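Local atomic coordinates of allantoin racemase (Pseudomonas fluorescens, PDB entry 5LG5), a protein that interconverts the two enantiomers of allantoin and probably those of other 5-monosubstituted hydantoins, as a member of the HyuE racemase family. Residues Ile55-Arg60 and Glu82-Leu87; Asp69-Ala74 and Leu88-Val93. One frame throughout, in Å; residues are numbered along the deposited sequence.

From the N terminus, the chain runs through helix 47-63, strand 70-74, helix 81-87 and strand 92-94, and the two contacts interleave along it. Contact 1 closes the 21 residues between 55-60 and 82-87, setting the two helices side by side; within that loop lies segment 69-74, the first half of contact 2, which carries strand 70-74. Contact 2 then closes the 13 residues that hold helix 81-87 and pairs the strands as edge and neighbour of a four-stranded parallel sheet. The loops cross rather than nest. L84 and V57 of contact 1 both rest on Q73 of contact 2, and L84 also on V92, so the helix pair packs on the sheet.

Contact 1 of 2, residues Ile55-Arg60 and Glu82-Leu87; sequences IAVMDR and EGLQEL
M58 extends from its helix with CG anti to its own carbonyl carbon (chi1 -78°) and the chain straight at chi2, which carries SD across to the facing helix; the bend at chi3 then turns CE back toward I55. The sulfur lies over the backbone of G83, 3.7 Å from M58 SD to G83 CA, where the second helix presents bare main chain. The thioether stem is flanked by two leucines of 82-87. L84 lays CD1 against it, with M58 CG to L84 CD1 at 3.7 Å, and L87 reaches it with CD1 at 3.9 Å from M58 CG, M58 and L87 crossing at about a right angle. The preceding residue, V57, has CG1 anti to its backbone N (chi1 166°), and this methyl meets the other branch of L84: V57 CG1 to L84 CD2 is 3.7 Å. The two methyls of L84 are thus divided between M58 and V57. The short helix axes run nearly parallel, 26° apart, and approach to 9.8 Å, with M58 and L84 the closest pair of CA atoms.

Toward the sheet, V57 and L84 both touch Q73. Beyond the seam, M58 also packs on Y51 of the second subunit, whose OH bonds E82; E86 forms a salt bridge to R118 of that subunit and E82 one to R126 of its own chain. The contact itself is apolar and mostly buried, so cohesion between the helices rests on hydrophobic packing, with the charged groups of E82 and E86 engaged elsewhere, both at the subunit interface.

Contact 2 of 2, residues Asp69-Ala74 and Leu88-Val93; sequences DAVIQA and LNVPVV
V71 and P91 are joined by the first rung of a parallel strand pair: V71 N donates to P91 O at 2.8 Å. V71 O in turn receives V93 N at 2.8 Å, nearly in line with its carbonyl (C=O...N 165°), and Q73 N closes the series on V93 O at 2.9 Å, its donor tilted 31° from the carbonyl plane. Between these bonds the CA-H groups of V92 and I72 point at V71 O and V93 O, so each of those two oxygens has one N-H and one C-H partner.

The side chains follow the alternation of the strands. V71 and V92 share one face, I72 and V93 the other. On the first face, V71 places CG2 beside its backbone N, where it meets L88 CD1 at 3.7 Å, the two side chains crossing at about a right angle. Ahead of the strand pairing, V90 CB and P91 CD each come to 3.3 Å from D69 O, and P91 CG lies near A70 CB.

Further out, D69 OD2 accepts from R2 N, and Q73 NE2 is held by H79 O. Helix 201-214 lies against I72 and V93, while helix 81-87 packs on V92, through L84 and Q85, at the face that V71 and V92 share. Strand 70-74, helix 81-87 and strand 92-94 thus form a beta-alpha-beta crossover within one of the chain's two parallel sheets, where strand 70-74 lies between strands 2-7 and 92-94, an alpha/beta layering found in the Asp/Glu/hydantoin racemase family.

Contact 1 of 2, residues Ile55-Arg60 and Glu82-Leu87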
ATOM      1  N   ILE E  55     -20.361  21.399  -6.939  1.00 10.98           N
ATOM      2  CA  ILE E  55     -20.565  22.845  -6.932  1.00 13.58           C
ATOM      3  C   ILE E  55     -21.996  23.198  -6.599  1.00 14.28           C
ATOM      4  O   ILE E  55     -22.260  24.152  -5.874  1.00 15.85           O
ATOM      5  CB  ILE E  55     -20.214  23.469  -8.305  1.00 16.73           C
ATOM      6  CG1 ILE E  55     -18.726  23.335  -8.555  1.00 18.03           C
ATOM      7  CG2 ILE E  55     -20.551  24.951  -8.319  1.00 25.87           C
ATOM      8  CD1 ILE E  55     -17.943  23.845  -7.372  1.00 20.76           C
ATOM      9  N   ALA E  56     -22.918  22.428  -7.165  1.00 15.15           N
ATOM     10  CA  ALA E  56     -24.342  22.627  -6.914  1.00 12.97           C
ATOM     11  C   ALA E  56     -24.658  22.527  -5.434  1.00 14.35           C
ATOM     12  O   ALA E  56     -25.383  23.362  -4.897  1.00 13.83           O
ATOM     13  CB  ALA E  56     -25.157  21.615  -7.701  1.00 12.23           C
ATOM     14  N   VAL E  57     -24.111  21.502  -4.778  1.00 14.76           N
ATOM     15  CA  VAL E  57     -24.361  21.279  -3.356  1.00 13.83           C
ATOM     16  C   VAL E  57     -23.776  22.415  -2.527  1.00 14.22           C
ATOM     17  O   VAL E  57     -24.425  22.950  -1.627  1.00 14.13           O
ATOM     18  CB  VAL E  57     -23.796  19.900  -2.892  1.00 15.74           C
ATOM     19  CG1 VAL E  57     -23.737  19.811  -1.369  1.00 13.06           C
ATOM     20  CG2 VAL E  57     -24.637  18.750  -3.472  1.00 12.86           C
ATOM     21  N   MET E  58     -22.538  22.781  -2.840  1.00 13.28           N
ATOM     22  CA  MET E  58     -21.881  23.900  -2.169  1.00 12.79           C
ATOM     23  C   MET E  58     -22.693  25.184  -2.317  1.00 13.47           C
ATOM     24  O   MET E  58     -22.942  25.904  -1.347  1.00 14.93           O
ATOM     25  CB  MET E  58     -20.464  24.090  -2.730  1.00 14.48           C
ATOM     26  CG  MET E  58     -19.438  23.092  -2.209  1.00 13.81           C
ATOM     27  SD  MET E  58     -17.782  23.416  -2.870  1.00 16.50           S
ATOM     28  CE  MET E  58     -17.678  22.045  -4.005  1.00 14.56           C
ATOM     29  N   ASP E  59     -23.127  25.436  -3.542  1.00 14.14           N
ATOM     30  CA  ASP E  59     -24.003  26.565  -3.850  1.00 17.58           C
ATOM     31  C   ASP E  59     -25.285  26.554  -2.997  1.00 14.64           C
ATOM     32  O   ASP E  59     -25.655  27.552  -2.368  1.00 12.67           O
ATOM     33  CB  ASP E  59     -24.346  26.526  -5.348  1.00 15.88           C
ATOM     34  CG  ASP E  59     -25.296  27.643  -5.768  1.00 21.85           C
ATOM     35  OD1 ASP E  59     -26.459  27.359  -6.156  1.00 17.99           O
ATOM     36  OD2 ASP E  59     -24.859  28.807  -5.729  1.00 13.53           O
ATOM     37  N   ARG E  60     -25.937  25.398  -2.947  1.00 17.40           N
ATOM     38  CA  ARG E  60     -27.214  25.248  -2.240  1.00 14.39           C
ATOM     39  C   ARG E  60     -27.076  25.494  -0.747  1.00 14.43           C
ATOM     40  O   ARG E  60     -27.938  26.100  -0.110  1.00 13.26           O
ATOM     41  CB  ARG E  60     -27.785  23.849  -2.480  1.00 15.21           C
ATOM     42  CG  ARG E  60     -29.244  23.657  -2.060  1.00 14.43           C
ATOM     43  CD  ARG E  60     -30.163  24.722  -2.650  1.00 17.31           C
ATOM     44  NE  ARG E  60     -31.416  24.891  -1.909  1.00 18.50           N
ATOM     45  CZ  ARG E  60     -31.580  25.655  -0.831  1.00 18.06           C
ATOM     46  NH1 ARG E  60     -30.560  26.320  -0.304  1.00 15.10           N
ATOM     47  NH2 ARG E  60     -32.776  25.736  -0.267  1.00 19.65           N
ATOM     48  N   GLU E  82     -15.044  18.090   0.575  1.00 12.87           N
ATOM     49  CA  GLU E  82     -13.901  18.888   1.004  1.00 16.07           C
ATOM     50  C   GLU E  82     -14.158  20.375   0.828  1.00 14.82           C
ATOM     51  O   GLU E  82     -13.706  21.180   1.635  1.00 13.23           O
ATOM     52  CB  GLU E  82     -12.635  18.508   0.230  1.00 15.17           C
ATOM     53  CG  GLU E  82     -12.225  17.045   0.293  1.00 19.05           C
ATOM     54  CD  GLU E  82     -12.701  16.254  -0.917  1.00 24.41           C
ATOM     55  OE1 GLU E  82     -13.788  16.560  -1.463  1.00 23.04           O
ATOM     56  OE2 GLU E  82     -11.946  15.362  -1.362  1.00 30.22           O
ATOM     57  N   GLY E  83     -14.897  20.725  -0.221  1.00 13.75           N
ATOM     58  CA  GLY E  83     -15.264  22.111  -0.476  1.00 16.30           C
ATOM     59  C   GLY E  83     -16.169  22.648   0.611  1.00 12.82           C
ATOM     60  O   GLY E  83     -15.953  23.752   1.129  1.00 13.01           O
ATOM     61  N   LEU E  84     -17.193  21.869   0.956  1.00 14.84           N
ATOM     62  CA  LEU E  84     -18.076  22.235   2.069  1.00 13.11           C
ATOM     63  C   LEU E  84     -17.266  22.444   3.340  1.00 10.48           C
ATOM     64  O   LEU E  84     -17.505  23.396   4.085  1.00 11.84           O
ATOM     65  CB  LEU E  84     -19.113  21.142   2.339  1.00 14.52           C
ATOM     66  CG  LEU E  84     -20.570  21.252   1.854  1.00 18.83           C
ATOM     67  CD1 LEU E  84     -20.857  22.557   1.123  1.00 13.61           C
ATOM     68  CD2 LEU E  84     -20.958  20.035   1.025  1.00 18.82           C
ATOM     69  N   GLN E  85     -16.321  21.537   3.590  1.00 11.14           N
ATOM     70  CA  GLN E  85     -15.489  21.612   4.791  1.00 12.09           C
ATOM     71  C   GLN E  85     -14.681  22.905   4.885  1.00 10.11           C
ATOM     72  O   GLN E  85     -14.435  23.414   5.983  1.00 11.02           O
ATOM     73  CB  GLN E  85     -14.586  20.379   4.919  1.00  9.41           C
ATOM     74  CG  GLN E  85     -15.346  19.102   5.349  1.00 10.05           C
ATOM     75  CD  GLN E  85     -14.452  17.881   5.387  1.00 14.65           C
ATOM     76  OE1 GLN E  85     -13.879  17.501   4.369  1.00 13.03           O
ATOM     77  NE2 GLN E  85     -14.313  17.268   6.565  1.00 15.75           N
ATOM     78  N   GLU E  86     -14.255  23.433   3.745  1.00 11.68           N
ATOM     79  CA  GLU E  86     -13.550  24.721   3.737  1.00 10.38           C
ATOM     80  C   GLU E  86     -14.534  25.834   3.981  1.00 12.04           C
ATOM     81  O   GLU E  86     -14.273  26.750   4.752  1.00 12.44           O
ATOM     82  CB  GLU E  86     -12.891  24.964   2.392  1.00 10.80           C
ATOM     83  CG  GLU E  86     -11.666  24.142   2.142  1.00 13.78           C
ATOM     84  CD  GLU E  86     -10.952  24.582   0.894  1.00 13.81           C
ATOM     85  OE1 GLU E  86     -11.489  25.479   0.197  1.00 12.62           O
ATOM     86  OE2 GLU E  86      -9.882  24.004   0.596  1.00 12.77           O
ATOM     87  N   LEU E  87     -15.669  25.751   3.284  1.00 11.81           N
ATOM     88  CA  LEU E  87     -16.680  26.794   3.330  1.00 13.50           C
ATOM     89  C   LEU E  87     -17.333  26.917   4.701  1.00 15.04           C
ATOM     90  O   LEU E  87     -17.685  28.018   5.125  1.00 15.45           O
ATOM     91  CB  LEU E  87     -17.752  26.515   2.279  1.00 13.89           C
ATOM     92  CG  LEU E  87     -17.256  26.669   0.838  1.00 14.84           C
ATOM     93  CD1 LEU E  87     -18.302  26.145  -0.115  1.00 12.00           C
ATOM     94  CD2 LEU E  87     -16.947  28.146   0.557  1.00 19.36           C
TER

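Contact 2 of 2, residues Asp69-Ala74 and Leu88-Val93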
ATOM      1  N   ASP E  69     -26.314  23.292  12.245  1.00 13.14           N
ATOM      2  CA  ASP E  69     -25.240  22.830  13.114  1.00 13.81           C
ATOM      3  C   ASP E  69     -24.346  21.793  12.469  1.00 11.88           C
ATOM      4  O   ASP E  69     -23.282  21.494  12.986  1.00 11.96           O
ATOM      5  CB  ASP E  69     -25.808  22.269  14.415  1.00 11.21           C
ATOM      6  CG  ASP E  69     -26.705  23.253  15.114  1.00 16.25           C
ATOM      7  OD1 ASP E  69     -26.177  24.099  15.865  1.00 19.24           O
ATOM      8  OD2 ASP E  69     -27.939  23.197  14.872  1.00 17.36           O
ATOM      9  N   ALA E  70     -24.807  21.238  11.354  1.00 12.17           N
ATOM     10  CA  ALA E  70     -24.077  20.214  10.639  1.00 12.35           C
ATOM     11  C   ALA E  70     -24.692  20.084   9.267  1.00 14.04           C
ATOM     12  O   ALA E  70     -25.818  20.543   9.034  1.00 14.41           O
ATOM     13  CB  ALA E  70     -24.142  18.877  11.389  1.00  9.64           C
ATOM     14  N   VAL E  71     -23.944  19.479   8.351  1.00  9.73           N
ATOM     15  CA  VAL E  71     -24.429  19.256   7.003  1.00  9.05           C
ATOM     16  C   VAL E  71     -24.113  17.840   6.580  1.00 11.80           C
ATOM     17  O   VAL E  71     -22.996  17.344   6.796  1.00 10.61           O
ATOM     18  CB  VAL E  71     -23.807  20.249   5.983  1.00 13.04           C
ATOM     19  CG1 VAL E  71     -24.218  19.870   4.556  1.00  9.85           C
ATOM     20  CG2 VAL E  71     -24.219  21.694   6.301  1.00  7.67           C
ATOM     21  N   ILE E  72     -25.107  17.172   6.005  1.00 11.28           N
ATOM     22  CA  ILE E  72     -24.911  15.841   5.443  1.00  9.72           C
ATOM     23  C   ILE E  72     -25.024  15.916   3.943  1.00 11.20           C
ATOM     24  O   ILE E  72     -26.024  16.430   3.425  1.00 11.98           O
ATOM     25  CB  ILE E  72     -25.945  14.823   5.939  1.00 10.78           C
ATOM     26  CG1 ILE E  72     -25.794  14.553   7.437  1.00  8.89           C
ATOM     27  CG2 ILE E  72     -25.795  13.517   5.164  1.00 10.90           C
ATOM     28  CD1 ILE E  72     -26.945  13.702   8.006  1.00  9.06           C
ATOM     29  N   GLN E  73     -24.005  15.425   3.243  1.00  9.48           N
ATOM     30  CA  GLN E  73     -24.086  15.322   1.800  1.00  9.65           C
ATOM     31  C   GLN E  73     -24.585  13.929   1.431  1.00 15.39           C
ATOM     32  O   GLN E  73     -23.900  12.925   1.657  1.00 10.28           O
ATOM     33  CB  GLN E  73     -22.748  15.643   1.128  1.00 12.62           C
ATOM     34  CG  GLN E  73     -22.797  15.445  -0.378  1.00 16.50           C
ATOM     35  CD  GLN E  73     -21.688  16.161  -1.110  1.00 19.16           C
ATOM     36  OE1 GLN E  73     -21.354  17.304  -0.796  1.00 24.04           O
ATOM     37  NE2 GLN E  73     -21.115  15.497  -2.099  1.00 22.68           N
ATOM     38  N   ALA E  74     -25.797  13.887   0.882  1.00 13.47           N
ATOM     39  CA  ALA E  74     -26.510  12.632   0.689  1.00 15.94           C
ATOM     40  C   ALA E  74     -26.375  12.158  -0.737  1.00 19.11           C
ATOM     41  O   ALA E  74     -27.345  12.150  -1.504  1.00 25.28           O
ATOM     42  CB  ALA E  74     -27.980  12.788   1.054  1.00 19.53           C
ATOM     43  N   LEU E  88     -17.484  25.791   5.398  1.00 11.03           N
ATOM     44  CA  LEU E  88     -18.289  25.771   6.617  1.00 10.92           C
ATOM     45  C   LEU E  88     -17.460  25.668   7.899  1.00 13.11           C
ATOM     46  O   LEU E  88     -16.347  25.157   7.878  1.00 11.59           O
ATOM     47  CB  LEU E  88     -19.267  24.603   6.545  1.00  9.74           C
ATOM     48  CG  LEU E  88     -20.267  24.667   5.396  1.00 11.12           C
ATOM     49  CD1 LEU E  88     -21.037  23.353   5.289  1.00 10.57           C
ATOM     50  CD2 LEU E  88     -21.211  25.815   5.697  1.00 15.36           C
ATOM     51  N   ASN E  89     -18.022  26.137   9.011  1.00 13.47           N
ATOM     52  CA  ASN E  89     -17.450  25.902  10.334  1.00 13.97           C
ATOM     53  C   ASN E  89     -18.343  24.991  11.166  1.00 12.39           C
ATOM     54  O   ASN E  89     -18.430  25.135  12.383  1.00 14.65           O
ATOM     55  CB  ASN E  89     -17.207  27.220  11.083  1.00 18.19           C
ATOM     56  CG  ASN E  89     -16.161  28.084  10.420  1.00 23.02           C
ATOM     57  OD1 ASN E  89     -16.412  28.714   9.393  1.00 29.15           O
ATOM     58  ND2 ASN E  89     -14.972  28.120  11.010  1.00 24.53           N
ATOM     59  N   VAL E  90     -19.047  24.093  10.486  1.00 10.84           N
ATOM     60  CA  VAL E  90     -19.813  23.046  11.139  1.00 12.06           C
ATOM     61  C   VAL E  90     -19.440  21.711  10.512  1.00 10.77           C
ATOM     62  O   VAL E  90     -18.927  21.685   9.390  1.00 12.61           O
ATOM     63  CB  VAL E  90     -21.325  23.291  11.010  1.00  7.98           C
ATOM     64  CG1 VAL E  90     -21.688  24.611  11.699  1.00 10.60           C
ATOM     65  CG2 VAL E  90     -21.746  23.282   9.550  1.00  9.56           C
ATOM     66  N   PRO E  91     -19.667  20.608  11.238  1.00  8.04           N
ATOM     67  CA  PRO E  91     -19.299  19.314  10.663  1.00 11.98           C
ATOM     68  C   PRO E  91     -20.050  18.998   9.380  1.00 10.23           C
ATOM     69  O   PRO E  91     -21.229  19.346   9.198  1.00 10.28           O
ATOM     70  CB  PRO E  91     -19.634  18.300  11.786  1.00 11.27           C
ATOM     71  CG  PRO E  91     -20.528  19.030  12.725  1.00 11.47           C
ATOM     72  CD  PRO E  91     -20.140  20.486  12.629  1.00  8.53           C
ATOM     73  N   VAL E  92     -19.322  18.377   8.461  1.00 10.46           N
ATOM     74  CA  VAL E  92     -19.881  17.922   7.206  1.00  9.32           C
ATOM     75  C   VAL E  92     -19.672  16.409   7.134  1.00 11.77           C
ATOM     76  O   VAL E  92     -18.585  15.916   7.393  1.00 12.44           O
ATOM     77  CB  VAL E  92     -19.181  18.599   6.011  1.00 13.98           C
ATOM     78  CG1 VAL E  92     -19.803  18.133   4.692  1.00 12.09           C
ATOM     79  CG2 VAL E  92     -19.245  20.129   6.147  1.00 10.57           C
ATOM     80  N   VAL E  93     -20.723  15.659   6.854  1.00  9.65           N
ATOM     81  CA  VAL E  93     -20.540  14.230   6.686  1.00  9.50           C
ATOM     82  C   VAL E  93     -21.193  13.718   5.418  1.00 12.76           C
ATOM     83  O   VAL E  93     -22.348  14.024   5.114  1.00 12.86           O
ATOM     84  CB  VAL E  93     -20.833  13.378   7.984  1.00 16.32           C
ATOM     85  CG1 VAL E  93     -21.508  14.190   9.075  1.00 13.54           C
ATOM     86  CG2 VAL E  93     -21.581  12.092   7.657  1.00 10.31           C
TER